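Local atomic coordinates of dUTPase (Streptococcus mutans, PDB entry 3H6X), a protein that probably hydrolyses dUTP to dUMP and diphosphate, working as a trimeric enzyme of nucleotide metabolism. Residues Arg37-Ala42 and Thr110-Ala115; Val46-Gly51 and Ala101-Met106; Tyr63-Ser68 and Asn80-Ile85; Glu16-Lys21 and Lys33-Thr38. One frame throughout, in Å; residues are numbered along the deposited sequence.

In the fold
The four contacts show how a small jelly-roll is tied together by three antiparallel strand pairs and one loop contact. Interaction 4 comes first along the sequence, setting a short turn against the end of strand 30-33, and its second segment runs directly into interaction 1 through the shared Arg37 and Thr38. Interactions 1, 2 and 3 then enclose one another, and the first two join distant parts of the chain, 68 and 50 residues apart. Their centres lie about 9 Å from each other, joined by Asn105, whereas those of interactions 1 and 3 are about 19 Å apart. The surface ribbon of interaction 1 gives way to the buried interactions 2 and 3, both touching a second subunit; the rings of interaction 3 meet both neighbours.

Interaction 1 of 4, residues Arg37-Ala42 and Thr110-Ala115; sequences RTEISA and TVVLEA
Thr38 to Ile40 and Val111 to Leu113 form a two-stranded antiparallel ribbon at the surface of the jelly-roll, and its two faces differ sharply in burial. Four backbone bonds, in pairs, set the register: Thr38 and Leu113 exchange both of theirs, as do Ile40 and Val111, the bond from Leu113 N to Thr38 O measuring 2.8 Å. The buried, closely covered face carries Ile40 and Leu113, whose CD1 atoms approach to 4.2 Å. Both side chains turn inward, Ile40 onto Val46 and Met103, Leu113 onto Val48 and Leu76, so this side of the ribbon closes over the neighbouring sheet. Thr38 OG1 on the same face is taken by the carbonyl of Glu36.

The other face is the solvent side and bears charged residues. Val112 serves two neighbours with its two methyls: CG1, opposite the backbone N (chi1 176°), lies 3.9 Å from Arg37 CG, while CG2 runs alongside Glu39 CG at 3.7 Å. At the end of the ribbon Arg37 and Glu114 lie side by side in a salt bridge, NE to OE1 3.0 Å. The same oxygen lies 3.1 Å from Arg37 NH2, the guanidinium and carboxylate planes standing 82° apart. A water donates to Glu114 OE2 and receives a weak bond from Arg37 NE. At the far end a second water links the loops, accepting from Ala42 N at 3.0 Å and lying 2.7 Å from Thr110 OG1.

Interaction 2 of 4, residues Val46-Gly51 and Ala101-Met106; sequences VLVPTG and AQMKNM
With chi1 at 179°, Val48 sets its CG2 branch opposite its own carbonyl carbon, where it meets CG of Met103, a selenomethionine in this crystal, at 3.7 Å. Met103 has that CG set opposite the carbonyl carbon, beside the backbone N (chi1 -52°), and further bends along its chain then carry the selenium away from Val48 towards the interior. On the reverse face, Leu47 brings CD2 against the aliphatic part of Gln102, 3.8 Å from both CB and CG, so a methyl group rests on the stem of the side chain, short of its amide.

Between these two side-chain pairs the backbones are joined by four bonds. Val46 and Met103 exchange two, that from Val46 N to Met103 O measuring 2.9 Å. Val48 and Ala101 exchange the others, with Val48 N 2.8 Å from Ala101 O. Beyond the pair, Met103 packs on Leu76 and Leu78 of strand 76-78, while Arg72 of a second subunit lies against Leu47 and Gln102. One face packs within the chain, while the other meets a neighbouring subunit. The antiparallel strands come from positions some 50 residues apart in the sequence, as befits the jelly-roll barrel of the trimeric dUTPases.

Interaction 3 of 4, residues Tyr63-Ser68 and Asn80-Ile85; sequences YLFDRS and NSVGVI
Tyr63, Phe65, Val82 and Val84 form the first shell on one side of this antiparallel strand pair. Val82 touches both rings: CG1 lies 3.8 Å from Tyr63 CD1, and CG2 lies alongside Phe65, 3.9 Å from its CE1. The Tyr63 ring receives Val84 CG2 at its edge, 4.0 Å from CE1. On the reverse side Leu64 CG reaches Ile85 CG1 at 3.9 Å, and Leu64 CB lies against the backbone of Gly83, 3.9 Å from both its N and its O, a close approach to a residue with no side chain of its own.

The pairing behind these groups rests on two backbone bonds, Leu64 N to Gly83 O at 2.8 Å and Gly83 N to Leu64 O at 2.9 Å. The strands belong to the jelly-roll, and they lie where the three subunits of the trimer come together. The Tyr63 ring touches Phe65 of a second subunit, and Phe65 touches Tyr63 of the third, in both cases with planes at about 45°. Val82 also packs on Val82 of the third subunit.

Farther along, the strands part and a water fills the bridging role, accepting from Asp66 N and donating to Ser81 O, 2.8 Å away. Asp66 itself is held by second-shell donors: OD1 takes Asn70 ND2 and OD2 takes the backbone N of Leu78.

Interaction 4 of 4, residues Glu16-Lys21 and Lys33-Thr38; sequences ENLLPK and KVAERT
Over one face of the Asn17 side-chain amide, at its OD1 end and well out of its plane, stands the ammonium of Lys33, whose chain crosses that of Asn17 at about a right angle. Amide OD1 lies 3.4 Å from NZ. The backbone carbonyl of Asn17 is the clearer partner: NZ donates to Asn17 O over a rather long 3.3 Å, tilted 19° from the carbonyl plane. The setting is a short 3-10 turn, residues 16-18, closed by Leu19 N bonding to Glu16 O, and packed against the end of strand 30-33 of the jelly-roll and the irregular chain after it.

The lysine reaches this place as an extended chain, and on the way its CD passes 3.4 Å from Asn17 O, so aliphatic and charged parts both lie along the turn. Leu18 provides the apolar half of the contact. Its chi1 of -63° places CG opposite the carbonyl carbon, and the two methyls then divide the work: CD1 meets Ala35 CB at 4.0 Å, while CD2 lies 3.7 Å from Val34 O and also touches Lys33 CB. Leu18 also packs on Leu9 of strand 6-9, and Ala35 is fixed through its backbone to Pro49. The contact therefore joins two loops to two neighbouring strands.

Water completes the polar side. One molecule accepts from Lys33 NZ at 2.7 Å, close to the carbonyl oxygens of Asn17 and Leu19. A second accepts from the backbone N of Lys33 at 2.8 Å and lies 2.8 Å from Leu18 O.

Interaction 1 of 4, residues Arg37-Ala42 and Thr110-Ala115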
# COMPACT_ATOMS: atom_id res chain seq x y z
N ARG B 37 -4.59 20.93 15.07
CA ARG B 37 -5.98 20.62 14.77
C ARG B 37 -6.27 20.82 13.28
O ARG B 37 -5.95 21.87 12.70
CB ARG B 37 -6.92 21.46 15.63
CG ARG B 37 -8.39 21.20 15.32
CD ARG B 37 -9.33 22.15 16.06
NE ARG B 37 -9.73 21.63 17.36
CZ ARG B 37 -9.48 22.23 18.52
NH1 ARG B 37 -8.84 23.40 18.55
NH2 ARG B 37 -9.88 21.68 19.66
N THR B 38 -6.88 19.82 12.66
CA THR B 38 -7.11 19.85 11.22
C THR B 38 -8.52 19.37 10.89
O THR B 38 -8.92 18.27 11.27
CB THR B 38 -6.08 18.95 10.47
OG1 THR B 38 -4.75 19.43 10.71
CG2 THR B 38 -6.34 18.95 8.98
N GLU B 39 -9.27 20.23 10.21
CA GLU B 39 -10.63 19.89 9.78
C GLU B 39 -10.64 19.37 8.35
O GLU B 39 -9.94 19.90 7.47
CB GLU B 39 -11.52 21.13 9.83
CG GLU B 39 -12.04 21.48 11.20
CD GLU B 39 -12.94 22.71 11.15
OE1 GLU B 39 -12.48 23.75 10.62
OE2 GLU B 39 -14.10 22.63 11.60
N ILE B 40 -11.45 18.34 8.11
CA ILE B 40 -11.61 17.82 6.76
C ILE B 40 -13.09 17.78 6.40
O ILE B 40 -13.86 17.01 6.98
CB ILE B 40 -11.00 16.41 6.60
CG1 ILE B 40 -9.56 16.40 7.15
CG2 ILE B 40 -11.02 16.00 5.15
CD1 ILE B 40 -8.86 15.07 7.03
N SER B 41 -13.49 18.65 5.47
CA SER B 41 -14.87 18.72 5.03
C SER B 41 -15.36 17.42 4.39
O SER B 41 -14.59 16.60 3.92
CB SER B 41 -15.06 19.88 4.03
OG SER B 41 -14.66 21.10 4.63
N ALA B 42 -16.68 17.24 4.38
CA ALA B 42 -17.28 16.09 3.71
C ALA B 42 -16.75 15.91 2.30
O ALA B 42 -16.80 16.85 1.48
CB ALA B 42 -18.81 16.24 3.70
N THR B 110 -18.26 16.92 8.41
CA THR B 110 -16.88 17.34 8.65
C THR B 110 -16.26 16.48 9.74
O THR B 110 -16.90 16.20 10.76
CB THR B 110 -16.83 18.82 9.05
OG1 THR B 110 -17.21 19.60 7.91
CG2 THR B 110 -15.42 19.23 9.48
N VAL B 111 -15.02 16.03 9.51
CA VAL B 111 -14.28 15.29 10.52
C VAL B 111 -13.14 16.17 11.02
O VAL B 111 -12.47 16.82 10.22
CB VAL B 111 -13.72 13.96 9.95
CG1 VAL B 111 -12.80 13.30 10.97
CG2 VAL B 111 -14.86 13.02 9.57
N VAL B 112 -12.95 16.20 12.33
CA VAL B 112 -11.87 16.97 12.93
C VAL B 112 -10.83 16.05 13.53
O VAL B 112 -11.17 15.18 14.34
CB VAL B 112 -12.38 17.89 14.05
CG1 VAL B 112 -11.22 18.61 14.71
CG2 VAL B 112 -13.37 18.89 13.49
N LEU B 113 -9.58 16.23 13.12
CA LEU B 113 -8.45 15.55 13.73
C LEU B 113 -7.84 16.51 14.74
O LEU B 113 -7.43 17.61 14.37
CB LEU B 113 -7.43 15.18 12.66
CG LEU B 113 -7.84 14.02 11.74
CD1 LEU B 113 -6.86 13.86 10.56
CD2 LEU B 113 -7.92 12.73 12.52
N GLU B 114 -7.80 16.10 16.01
CA GLU B 114 -7.17 16.90 17.05
C GLU B 114 -5.65 16.73 17.03
O GLU B 114 -5.14 15.67 16.64
CB GLU B 114 -7.70 16.50 18.42
CG GLU B 114 -9.22 16.56 18.54
CD GLU B 114 -9.77 17.98 18.40
OE1 GLU B 114 -9.00 18.96 18.57
OE2 GLU B 114 -10.98 18.12 18.12
N ALA B 115 -4.92 17.77 17.44
CA ALA B 115 -3.47 17.66 17.61
C ALA B 115 -3.16 16.48 18.51
O ALA B 115 -3.82 16.30 19.55
CB ALA B 115 -2.90 18.93 18.22
O HOH W 1 -12.07 20.61 18.08
O HOH W 2 -18.68 18.99 5.79

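Interaction 2 of 4, residues Val46-Gly51 and Ala101-Met106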
# COMPACT_ATOMS: atom_id res chain seq x y z
N VAL B 46 -7.45 16.54 2.30
CA VAL B 46 -6.63 17.51 3.04
C VAL B 46 -5.29 16.91 3.39
O VAL B 46 -5.20 15.75 3.80
CB VAL B 46 -7.33 17.95 4.36
CG1 VAL B 46 -6.38 18.77 5.26
CG2 VAL B 46 -8.59 18.76 4.03
N LEU B 47 -4.24 17.70 3.21
CA LEU B 47 -2.89 17.31 3.61
C LEU B 47 -2.75 17.59 5.11
O LEU B 47 -2.75 18.75 5.53
CB LEU B 47 -1.86 18.09 2.80
CG LEU B 47 -1.74 17.68 1.34
CD1 LEU B 47 -0.92 18.69 0.55
CD2 LEU B 47 -1.12 16.31 1.18
N VAL B 48 -2.64 16.54 5.91
CA VAL B 48 -2.61 16.70 7.36
C VAL B 48 -1.14 16.74 7.81
O VAL B 48 -0.40 15.79 7.56
CB VAL B 48 -3.35 15.53 8.02
CG1 VAL B 48 -3.32 15.63 9.56
CG2 VAL B 48 -4.79 15.46 7.49
N PRO B 49 -0.72 17.82 8.47
CA PRO B 49 0.66 17.91 8.95
C PRO B 49 0.94 16.98 10.10
O PRO B 49 0.12 16.75 10.96
CB PRO B 49 0.76 19.36 9.45
CG PRO B 49 -0.63 19.69 9.90
CD PRO B 49 -1.54 18.97 8.93
N THR B 50 2.18 16.49 10.13
CA THR B 50 2.59 15.48 11.04
C THR B 50 3.68 16.07 11.97
O THR B 50 3.99 15.54 13.04
CB THR B 50 3.08 14.42 10.07
OG1 THR B 50 2.23 13.26 10.02
CG2 THR B 50 4.51 14.23 10.06
N GLY B 51 4.23 17.22 11.58
CA GLY B 51 5.22 17.91 12.40
C GLY B 51 6.63 17.34 12.36
O GLY B 51 7.55 17.92 12.97
N ALA B 101 0.17 13.66 5.65
CA ALA B 101 -0.69 12.53 5.28
C ALA B 101 -1.89 13.05 4.47
O ALA B 101 -2.65 13.89 4.95
CB ALA B 101 -1.17 11.82 6.54
N GLN B 102 -2.04 12.58 3.24
CA GLN B 102 -3.12 13.04 2.38
C GLN B 102 -4.40 12.24 2.66
O GLN B 102 -4.55 11.11 2.18
CB GLN B 102 -2.70 12.86 0.91
CG GLN B 102 -3.52 13.66 -0.09
CD GLN B 102 -3.08 13.41 -1.53
OE1 GLN B 102 -1.90 13.17 -1.80
NE2 GLN B 102 -4.03 13.45 -2.45
N MSE B 103 -5.29 12.82 3.46
CA MSE B 103 -6.45 12.08 3.99
C MSE B 103 -7.73 12.56 3.31
O MSE B 103 -7.92 13.77 3.11
CB MSE B 103 -6.58 12.29 5.49
CG MSE B 103 -5.32 12.02 6.28
SE MSE B 103 -4.78 10.15 6.12
CE MSE B 103 -6.39 9.31 6.86
N LYS B 104 -8.59 11.62 2.94
CA LYS B 104 -9.90 11.94 2.38
C LYS B 104 -11.00 11.57 3.36
O LYS B 104 -10.98 10.50 3.96
CB LYS B 104 -10.14 11.21 1.05
CG LYS B 104 -11.52 11.54 0.47
CD LYS B 104 -11.69 11.02 -0.95
CE LYS B 104 -13.12 11.22 -1.42
NZ LYS B 104 -13.28 10.83 -2.85
N ASN B 105 -11.97 12.47 3.52
CA ASN B 105 -13.13 12.21 4.35
C ASN B 105 -14.23 11.59 3.48
O ASN B 105 -14.80 12.28 2.63
CB ASN B 105 -13.60 13.53 4.97
CG ASN B 105 -14.86 13.39 5.81
OD1 ASN B 105 -15.43 12.31 5.95
ND2 ASN B 105 -15.28 14.50 6.41
N MSE B 106 -14.49 10.30 3.69
CA MSE B 106 -15.49 9.57 2.92
C MSE B 106 -16.92 9.82 3.37
O MSE B 106 -17.85 9.40 2.67
CB MSE B 106 -15.24 8.07 3.04
CG MSE B 106 -13.91 7.63 2.55
SE MSE B 106 -13.78 5.66 2.71
CE MSE B 106 -13.95 5.46 4.63

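Interaction 3 of 4, residues Tyr63-Ser68 and Asn80-Ile85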
# COMPACT_ATOMS: atom_id res chain seq x y z
N TYR B 63 7.73 4.13 4.27
CA TYR B 63 6.38 4.05 3.74
C TYR B 63 5.41 4.50 4.82
O TYR B 63 5.60 4.17 5.99
CB TYR B 63 6.02 2.61 3.40
CG TYR B 63 6.73 2.07 2.19
CD1 TYR B 63 6.73 2.78 1.00
CD2 TYR B 63 7.38 0.85 2.23
CE1 TYR B 63 7.39 2.29 -0.13
CE2 TYR B 63 8.04 0.36 1.11
CZ TYR B 63 8.03 1.09 -0.06
OH TYR B 63 8.67 0.60 -1.18
N LEU B 64 4.39 5.25 4.42
CA LEU B 64 3.32 5.63 5.35
C LEU B 64 2.08 4.84 5.00
O LEU B 64 1.63 4.88 3.86
CB LEU B 64 2.99 7.11 5.19
CG LEU B 64 4.15 8.09 5.35
CD1 LEU B 64 3.62 9.52 5.21
CD2 LEU B 64 4.82 7.87 6.70
N PHE B 65 1.56 4.10 5.97
CA PHE B 65 0.33 3.33 5.78
C PHE B 65 -0.78 3.88 6.63
O PHE B 65 -0.56 4.45 7.70
CB PHE B 65 0.54 1.85 6.14
CG PHE B 65 1.62 1.17 5.35
CD1 PHE B 65 1.41 0.82 4.03
CD2 PHE B 65 2.83 0.88 5.94
CE1 PHE B 65 2.42 0.20 3.29
CE2 PHE B 65 3.84 0.26 5.22
CZ PHE B 65 3.63 -0.09 3.90
N ASP B 66 -2.00 3.68 6.15
CA ASP B 66 -3.18 4.06 6.91
C ASP B 66 -3.19 3.27 8.22
O ASP B 66 -2.64 2.17 8.31
CB ASP B 66 -4.42 3.64 6.12
CG ASP B 66 -5.46 4.72 6.05
OD1 ASP B 66 -5.45 5.64 6.91
OD2 ASP B 66 -6.27 4.69 5.10
N ARG B 67 -3.80 3.84 9.24
CA ARG B 67 -4.11 3.06 10.44
C ARG B 67 -5.38 2.29 10.18
O ARG B 67 -6.29 2.81 9.53
CB ARG B 67 -4.30 3.98 11.65
CG ARG B 67 -3.06 4.75 12.06
CD ARG B 67 -3.26 5.39 13.42
NE ARG B 67 -3.22 4.40 14.49
CZ ARG B 67 -4.04 4.40 15.54
NH1 ARG B 67 -4.97 5.34 15.66
NH2 ARG B 67 -3.93 3.46 16.46
N SER B 68 -5.44 1.06 10.67
CA SER B 68 -6.57 0.18 10.43
C SER B 68 -7.88 0.84 10.79
O SER B 68 -8.87 0.72 10.08
CB SER B 68 -6.38 -1.13 11.23
OG SER B 68 -7.58 -1.91 11.23
N ASN B 80 -3.87 8.39 -1.32
CA ASN B 80 -2.87 7.83 -2.23
C ASN B 80 -2.35 6.44 -1.78
O ASN B 80 -1.37 5.93 -2.35
CB ASN B 80 -1.70 8.82 -2.47
CG ASN B 80 -0.94 9.20 -1.19
OD1 ASN B 80 0.29 9.36 -1.21
ND2 ASN B 80 -1.65 9.37 -0.10
N SER B 81 -3.05 5.85 -0.80
CA SER B 81 -2.87 4.47 -0.33
C SER B 81 -1.63 4.21 0.51
O SER B 81 -1.73 3.62 1.59
CB SER B 81 -2.95 3.48 -1.49
OG SER B 81 -4.21 3.54 -2.13
N VAL B 82 -0.49 4.63 -0.02
CA VAL B 82 0.79 4.50 0.65
C VAL B 82 1.60 5.74 0.37
O VAL B 82 1.77 6.14 -0.79
CB VAL B 82 1.60 3.32 0.11
CG1 VAL B 82 2.93 3.22 0.85
CG2 VAL B 82 0.81 2.01 0.27
N GLY B 83 2.08 6.38 1.43
CA GLY B 83 2.94 7.53 1.25
C GLY B 83 4.36 7.01 1.08
O GLY B 83 4.82 6.17 1.86
N VAL B 84 5.06 7.50 0.06
CA VAL B 84 6.42 7.02 -0.21
C VAL B 84 7.37 8.18 0.07
O VAL B 84 7.48 9.13 -0.71
CB VAL B 84 6.58 6.54 -1.67
CG1 VAL B 84 8.02 6.09 -1.92
CG2 VAL B 84 5.62 5.41 -1.96
N ILE B 85 8.05 8.10 1.21
CA ILE B 85 8.91 9.17 1.68
C ILE B 85 10.36 8.81 1.37
O ILE B 85 10.93 7.90 1.97
CB ILE B 85 8.75 9.40 3.18
CG1 ILE B 85 7.28 9.63 3.56
CG2 ILE B 85 9.64 10.58 3.62
CD1 ILE B 85 6.62 10.77 2.76
O HOH W 3 -2.14 2.06 3.83

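Interaction 4 of 4, residues Glu16-Lys21 and Lys33-Thr38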
# COMPACT_ATOMS: atom_id res chain seq x y z
N GLU B 16 7.53 17.50 21.64
CA GLU B 16 8.21 16.22 21.44
C GLU B 16 7.25 15.02 21.48
O GLU B 16 7.62 13.89 21.09
CB GLU B 16 9.40 16.07 22.38
CG GLU B 16 10.50 17.06 21.98
CD GLU B 16 11.77 16.93 22.78
OE1 GLU B 16 11.68 16.80 24.02
OE2 GLU B 16 12.87 16.97 22.18
N ASN B 17 6.01 15.28 21.90
CA ASN B 17 4.95 14.29 21.82
C ASN B 17 4.73 13.84 20.38
O ASN B 17 4.20 12.75 20.14
CB ASN B 17 3.65 14.88 22.37
CG ASN B 17 2.70 13.82 22.89
OD1 ASN B 17 3.10 12.69 23.15
ND2 ASN B 17 1.44 14.19 23.05
N LEU B 18 5.10 14.68 19.42
CA LEU B 18 4.90 14.34 18.00
C LEU B 18 5.93 13.36 17.45
O LEU B 18 5.76 12.86 16.34
CB LEU B 18 4.91 15.59 17.12
CG LEU B 18 3.79 16.58 17.40
CD1 LEU B 18 3.96 17.87 16.58
CD2 LEU B 18 2.45 15.93 17.10
N LEU B 19 7.00 13.11 18.19
CA LEU B 19 8.02 12.19 17.68
C LEU B 19 7.46 10.76 17.72
O LEU B 19 7.05 10.29 18.77
CB LEU B 19 9.29 12.31 18.54
CG LEU B 19 10.12 13.59 18.29
CD1 LEU B 19 11.19 13.75 19.34
CD2 LEU B 19 10.73 13.58 16.90
N PRO B 20 7.42 10.07 16.56
CA PRO B 20 6.72 8.78 16.49
C PRO B 20 7.39 7.67 17.30
O PRO B 20 8.62 7.62 17.38
CB PRO B 20 6.78 8.41 15.00
CG PRO B 20 6.97 9.74 14.29
CD PRO B 20 7.83 10.56 15.23
N LYS B 21 6.57 6.80 17.88
CA LYS B 21 7.11 5.61 18.53
C LYS B 21 6.32 4.39 18.12
O LYS B 21 5.23 4.51 17.55
CB LYS B 21 7.09 5.76 20.06
CG LYS B 21 5.70 5.78 20.65
CD LYS B 21 5.76 5.95 22.17
CE LYS B 21 4.36 6.09 22.78
NZ LYS B 21 4.43 6.24 24.27
N LYS B 33 1.65 11.42 14.21
CA LYS B 33 0.51 12.09 14.82
C LYS B 33 0.17 13.39 14.10
O LYS B 33 0.98 13.91 13.34
CB LYS B 33 0.83 12.40 16.29
CG LYS B 33 0.90 11.14 17.17
CD LYS B 33 1.43 11.47 18.57
CE LYS B 33 1.34 10.25 19.48
NZ LYS B 33 1.93 10.52 20.83
N VAL B 34 -1.05 13.88 14.33
CA VAL B 34 -1.53 15.13 13.77
C VAL B 34 -0.88 16.29 14.49
O VAL B 34 -0.97 16.38 15.70
CB VAL B 34 -3.07 15.19 13.90
CG1 VAL B 34 -3.60 16.53 13.43
CG2 VAL B 34 -3.70 14.04 13.08
N ALA B 35 -0.22 17.19 13.76
CA ALA B 35 0.62 18.22 14.41
C ALA B 35 -0.21 19.38 14.96
O ALA B 35 0.16 20.03 15.94
CB ALA B 35 1.65 18.75 13.43
N GLU B 36 -1.34 19.63 14.31
CA GLU B 36 -2.21 20.71 14.74
C GLU B 36 -3.63 20.38 14.34
O GLU B 36 -3.85 19.64 13.38
CB GLU B 36 -1.80 22.02 14.08
CG GLU B 36 -2.00 22.02 12.60
CD GLU B 36 -1.68 23.37 11.96
OE1 GLU B 36 -1.15 24.27 12.67
OE2 GLU B 36 -1.96 23.51 10.74
N ARG B 37 -4.59 20.93 15.07
CA ARG B 37 -5.98 20.62 14.77
C ARG B 37 -6.27 20.82 13.28
O ARG B 37 -5.95 21.87 12.70
CB ARG B 37 -6.92 21.46 15.63
CG ARG B 37 -8.39 21.20 15.32
CD ARG B 37 -9.33 22.15 16.06
NE ARG B 37 -9.73 21.63 17.36
CZ ARG B 37 -9.48 22.23 18.52
NH1 ARG B 37 -8.84 23.40 18.55
NH2 ARG B 37 -9.88 21.68 19.66
N THR B 38 -6.88 19.82 12.66
CA THR B 38 -7.11 19.85 11.22
C THR B 38 -8.52 19.37 10.89
O THR B 38 -8.92 18.27 11.27
CB THR B 38 -6.08 18.95 10.47
OG1 THR B 38 -4.75 19.43 10.71
CG2 THR B 38 -6.34 18.95 8.98
O HOH W 4 4.44 9.72 20.13
O HOH W 5 4.04 12.94 14.17